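Local coordinates for protein ML032222a iGluR (Mnemiopsis leidyi, PDB 4YKI) that binds glycine in the ligand-binding domain of a ctenophore ionotropic glutamate receptor, probably as the signal that opens its ion channel, at residues L233-E237 and E238-D242; I243-E246 and K247-G251. All coordinates share one frame; numbering follows the deposited sequence. Where two conformers were deposited one is given.

Contact 1 (L233-E237 and E238-D242)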
loop_
_atom_site.group_PDB
_atom_site.type_symbol
_atom_site.label_atom_id
_atom_site.label_comp_id
_atom_site.label_asym_id
_atom_site.label_seq_id
_atom_site.Cartn_x
_atom_site.Cartn_y
_atom_site.Cartn_z
ATOM N N LEU B 233 -6.121 5.795 6.765
ATOM C CA LEU B 233 -6.904 5.540 5.549
ATOM C C LEU B 233 -7.630 6.811 5.090
ATOM O O LEU B 233 -7.622 7.152 3.916
ATOM C CB LEU B 233 -7.858 4.385 5.779
ATOM C CG LEU B 233 -8.802 4.027 4.625
ATOM C CD1 LEU B 233 -8.133 3.913 3.273
ATOM C CD2 LEU B 233 -9.530 2.744 4.991
ATOM N N LYS B 234 -8.229 7.535 6.025
ATOM C CA LYS B 234 -8.904 8.778 5.678
ATOM C C LYS B 234 -7.924 9.802 5.092
ATOM O O LYS B 234 -8.212 10.428 4.087
ATOM C CB LYS B 234 -9.639 9.352 6.893
ATOM C CG LYS B 234 -10.677 10.421 6.560
ATOM C CD LYS B 234 -11.799 9.859 5.690
ATOM C CE LYS B 234 -13.003 10.784 5.581
ATOM N NZ LYS B 234 -13.926 10.367 4.496
ATOM N N PHE B 235 -6.757 9.968 5.709
ATOM C CA PHE B 235 -5.747 10.877 5.161
ATOM C C PHE B 235 -5.461 10.514 3.699
ATOM O O PHE B 235 -5.372 11.383 2.844
ATOM C CB PHE B 235 -4.403 10.746 5.913
ATOM C CG PHE B 235 -4.347 11.360 7.296
ATOM C CD1 PHE B 235 -5.376 12.090 7.837
ATOM C CD2 PHE B 235 -3.188 11.220 8.018
ATOM C CE1 PHE B 235 -5.261 12.641 9.096
ATOM C CE2 PHE B 235 -3.064 11.755 9.270
ATOM C CZ PHE B 235 -4.090 12.476 9.819
ATOM N N ARG B 236 -5.335 9.227 3.405
ATOM C CA ARG B 236 -5.035 8.814 2.045
ATOM C C ARG B 236 -6.197 9.147 1.102
ATOM O O ARG B 236 -6.002 9.720 0.028
ATOM C CB ARG B 236 -4.722 7.326 2.010
ATOM C CG ARG B 236 -4.168 6.834 0.723
ATOM C CD ARG B 236 -3.624 5.430 0.890
ATOM N NE ARG B 236 -3.220 4.863 -0.377
ATOM C CZ ARG B 236 -2.550 3.723 -0.520
ATOM N NH1 ARG B 236 -2.194 3.004 0.535
ATOM N NH2 ARG B 236 -2.270 3.287 -1.726
ATOM N N GLU B 237 -7.405 8.794 1.525
ATOM C CA GLU B 237 -8.612 9.006 0.737
ATOM C C GLU B 237 -8.893 10.482 0.484
ATOM O O GLU B 237 -9.400 10.849 -0.570
ATOM C CB GLU B 237 -9.789 8.349 1.466
ATOM C CG GLU B 237 -11.127 8.481 0.754
ATOM C CD GLU B 237 -12.196 7.607 1.351
ATOM O OE1 GLU B 237 -12.014 6.387 1.422
ATOM O OE2 GLU B 237 -13.238 8.145 1.750
ATOM N N GLU B 238 -8.577 11.331 1.446
ATOM C CA GLU B 238 -8.800 12.762 1.293
ATOM C C GLU B 238 -7.724 13.462 0.488
ATOM O O GLU B 238 -7.879 14.632 0.165
ATOM C CB GLU B 238 -8.974 13.430 2.662
ATOM C CG GLU B 238 -10.254 12.995 3.356
ATOM C CD GLU B 238 -10.411 13.543 4.746
ATOM O OE1 GLU B 238 -9.396 13.808 5.399
ATOM O OE2 GLU B 238 -11.569 13.687 5.189
ATOM N N GLY B 239 -6.646 12.761 0.158
ATOM C CA GLY B 239 -5.571 13.337 -0.631
ATOM C C GLY B 239 -4.467 13.969 0.193
ATOM O O GLY B 239 -3.541 14.566 -0.366
ATOM N N PHE B 240 -4.573 13.856 1.511
ATOM C CA PHE B 240 -3.634 14.517 2.412
ATOM C C PHE B 240 -2.214 13.956 2.289
ATOM O O PHE B 240 -1.239 14.706 2.329
ATOM C CB PHE B 240 -4.151 14.402 3.844
ATOM C CG PHE B 240 -3.358 15.175 4.874
ATOM C CD1 PHE B 240 -3.097 16.534 4.731
ATOM C CD2 PHE B 240 -2.927 14.542 6.023
ATOM C CE1 PHE B 240 -2.393 17.225 5.694
ATOM C CE2 PHE B 240 -2.226 15.238 7.001
ATOM C CZ PHE B 240 -1.972 16.581 6.836
ATOM N N ILE B 241 -2.085 12.647 2.126
ATOM C CA ILE B 241 -0.764 12.048 1.992
ATOM C C ILE B 241 -0.067 12.608 0.750
ATOM O O ILE B 241 1.090 13.002 0.808
ATOM C CB ILE B 241 -0.823 10.494 1.975
ATOM C CG1 ILE B 241 -1.520 9.944 3.222
ATOM C CG2 ILE B 241 0.569 9.903 1.836
ATOM C CD1 ILE B 241 -0.874 10.286 4.527
ATOM N N ASP B 242 -0.785 12.654 -0.364
ATOM C CA ASP B 242 -0.212 13.151 -1.607
ATOM C C ASP B 242 0.155 14.635 -1.480
ATOM O O ASP B 242 1.201 15.059 -1.961
ATOM C CB ASP B 242 -1.179 12.943 -2.785
ATOM C CG ASP B 242 -1.296 11.490 -3.228
ATOM O OD1 ASP B 242 -0.401 10.688 -2.948
ATOM O OD2 ASP B 242 -2.281 11.156 -3.908
HETATM O O HOH W 1 -3.343 10.841 -0.428
#
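Phe235 and Phe240, five residues apart, meet edge-to-face where the helix 225-238 ends and the helix 240-248 begins. Followed from its base, Phe235 first sets CB against Ile241, whose CD1 lies 3.8 Å from Phe235 CB. Its CG then receives the edge of the other ring, Phe240 CD2 standing 3.7 Å from Phe235 CG over one face and offset toward the rim. CD1 and CD2 of Phe235 flank the same Phe240 CD2, and the side chain also packs on Lys44 and Leu45 of the helix 37-49. The pair is T-shaped, with planes at 72° and centroids 5.0 Å apart. Phe235 CG lies anti to its carbonyl carbon (chi1 -74°) and Phe240 CG anti to its own backbone N (chi1 -174°), so the two side chains run side by side, pointing the same way, while their rings stay steeply inclined.

The backbone makes this possible at Gly239. Its positive phi belongs to a Schellman motif that closes the first helix, and the same residue is the N-cap of the next. Phe240 N bonds to Phe235 O at 2.9 Å, and Gly239 N to Arg236 O, the two bonds back into the last turn. Arg236 O also accepts a hydrogen bond from a water that accepts one from Asp242 N, bridging the two helices across the bend. In one of its two conformers, Lys234 lays its aliphatic chain obliquely across the Glu238 carboxylate, and Lys234 NZ is within salt-bridge distance of Glu237 OE2 (3.6 Å), pairings left doubtful by the other conformer.

Ile241 packs on Met37 and Met41 of the helix 37-49. Arg236 and Glu237 turn instead to the second subunit, hydrogen-bonding Glu213 and Ser96 there, so the bend sits between that helix and the dimer interface.

Contact 2 (I243-E246 and K247-G251)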
loop_
_atom_site.group_PDB
_atom_site.type_symbol
_atom_site.label_atom_id
_atom_site.label_comp_id
_atom_site.label_asym_id
_atom_site.label_seq_id
_atom_site.Cartn_x
_atom_site.Cartn_y
_atom_site.Cartn_z
ATOM N N ILE B 243 -0.707 15.419 -0.852
ATOM C CA ILE B 243 -0.415 16.836 -0.642
ATOM C C ILE B 243 0.861 17.018 0.202
ATOM O O ILE B 243 1.693 17.880 -0.089
ATOM C CB ILE B 243 -1.634 17.533 -0.025
ATOM C CG1 ILE B 243 -2.705 17.699 -1.117
ATOM C CG2 ILE B 243 -1.274 18.891 0.608
ATOM C CD1 ILE B 243 -4.096 18.033 -0.615
ATOM N N LEU B 244 1.033 16.200 1.232
ATOM C CA LEU B 244 2.249 16.304 2.052
ATOM C C LEU B 244 3.502 15.881 1.306
ATOM O O LEU B 244 4.556 16.481 1.501
ATOM C CB LEU B 244 2.117 15.481 3.318
ATOM C CG LEU B 244 1.100 15.972 4.343
ATOM C CD1 LEU B 244 1.099 15.021 5.528
ATOM C CD2 LEU B 244 1.355 17.417 4.801
ATOM N N TRP B 245 3.418 14.847 0.473
ATOM C CA TRP B 245 4.589 14.448 -0.297
ATOM C C TRP B 245 4.991 15.595 -1.253
ATOM O O TRP B 245 6.166 15.904 -1.412
ATOM C CB TRP B 245 4.335 13.160 -1.076
ATOM C CG TRP B 245 5.517 12.728 -1.878
ATOM C CD1 TRP B 245 5.610 12.713 -3.221
ATOM C CD2 TRP B 245 6.776 12.250 -1.383
ATOM N NE1 TRP B 245 6.828 12.247 -3.613
ATOM C CE2 TRP B 245 7.572 11.971 -2.502
ATOM C CE3 TRP B 245 7.313 12.032 -0.102
ATOM C CZ2 TRP B 245 8.865 11.492 -2.391
ATOM C CZ3 TRP B 245 8.617 11.556 0.000
ATOM C CH2 TRP B 245 9.367 11.282 -1.138
ATOM N N GLU B 246 4.011 16.223 -1.892
ATOM C CA GLU B 246 4.292 17.373 -2.748
ATOM C C GLU B 246 4.933 18.525 -1.959
ATOM O O GLU B 246 5.867 19.171 -2.436
ATOM C CB GLU B 246 3.007 17.835 -3.443
ATOM C CG GLU B 246 3.138 19.117 -4.254
ATOM C CD GLU B 246 3.921 18.936 -5.543
ATOM O OE1 GLU B 246 4.268 17.784 -5.883
ATOM O OE2 GLU B 246 4.178 19.956 -6.225
ATOM N N LYS B 247 4.416 18.793 -0.764
ATOM C CA LYS B 247 4.956 19.851 0.081
ATOM C C LYS B 247 6.414 19.618 0.442
ATOM O O LYS B 247 7.227 20.540 0.377
ATOM C CB LYS B 247 4.153 19.929 1.380
ATOM C CG LYS B 247 4.722 20.894 2.421
ATOM C CD LYS B 247 3.838 20.950 3.649
ATOM C CE LYS B 247 4.490 21.761 4.761
ATOM N NZ LYS B 247 3.651 21.741 6.004
ATOM N N TRP B 248 6.743 18.389 0.824
ATOM C CA TRP B 248 8.026 18.104 1.461
ATOM C C TRP B 248 9.105 17.531 0.549
ATOM O O TRP B 248 10.295 17.717 0.814
ATOM C CB TRP B 248 7.827 17.141 2.639
ATOM C CG TRP B 248 7.179 17.787 3.789
ATOM C CD1 TRP B 248 5.883 17.661 4.190
ATOM C CD2 TRP B 248 7.800 18.686 4.706
ATOM N NE1 TRP B 248 5.658 18.442 5.303
ATOM C CE2 TRP B 248 6.824 19.076 5.639
ATOM C CE3 TRP B 248 9.094 19.207 4.821
ATOM C CZ2 TRP B 248 7.106 19.966 6.678
ATOM C CZ3 TRP B 248 9.371 20.077 5.841
ATOM C CH2 TRP B 248 8.386 20.461 6.755
ATOM N N SER B 249 8.732 16.793 -0.491
ATOM C CA SER B 249 9.769 16.180 -1.312
ATOM C C SER B 249 10.366 17.230 -2.239
ATOM O O SER B 249 9.708 18.209 -2.612
ATOM C CB SER B 249 9.244 14.971 -2.072
ATOM O OG SER B 249 8.269 15.359 -3.005
ATOM N N SER B 250 11.618 17.017 -2.620
ATOM C CA SER B 250 12.359 17.979 -3.425
ATOM C C SER B 250 11.870 17.955 -4.866
ATOM O O SER B 250 11.474 16.907 -5.385
ATOM C CB SER B 250 13.861 17.680 -3.355
ATOM O OG SER B 250 14.148 16.343 -3.731
ATOM N N GLY B 251 11.888 19.125 -5.500
ATOM C CA GLY B 251 11.421 19.276 -6.862
ATOM C C GLY B 251 12.532 19.864 -7.699
ATOM O O GLY B 251 13.643 20.078 -7.205
HETATM O O HOH W 2 7.534 18.506 -4.336
#
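Trp245 lays the face of its indole over Ser249, one turn further along the chain. Ser249 CB stands 3.5 Å from the centroid of the six-membered ring of Trp245, only 14° off the ring normal, a CH-pi contact nearly centred on the ring. Trp245 CG is anti to the backbone N (chi1 180°), which sends the indole along the helix toward its C-terminal end. Under the ring face Ser249 also turns back on the backbone: Ser249 OG donates to Trp245 O at 2.7 Å and Ser249 N to the same oxygen at 2.9 Å, the two coming from opposite faces of the carbonyl plane. Replacing Trp245 by an alanine removes the indole and is likely to leave Ser249 CB without its aromatic cover and Pro19 with less to pack against.

Trp248 is placed differently, its CD1 edge coming within 3.2 Å of Leu244 O near the indole plane. Leu244 and Trp248 both pack on the helix 37-49, where Asp40 takes the Trp248 NE1 hydrogen bond and the Lys247 salt bridge. A water donating to both Glu246 O and Ser249 O ties the last helical turn to the residue that leaves it. These features mark the C-terminal end of the helix 240-248: regular helical bonds up to Trp248, then a serine that leaves helical geometry while its own hydroxyl and amide both return to the last turn.

The two contacts follow each other along the chain, their centres 14 Å apart, and share the helix 240-248: contact 1 holds its start, contact 2 its end. Contact 1 is partly buried, with one ring of its aromatic pair buried, the other partly exposed, and charged groups reaching the second subunit; contact 2 lies at the surface, and no other protein chain of the assembly touches it. Both rest apolar side chains on the helix 37-49, where Met37 and Met41 meet residues of each. Their chemistry differs accordingly. A glycine with positive phi makes the bend in 233-242, whereas in 243-251 a serine hydroxyl and an indole face finish the helix. A water bridges backbone atoms in both.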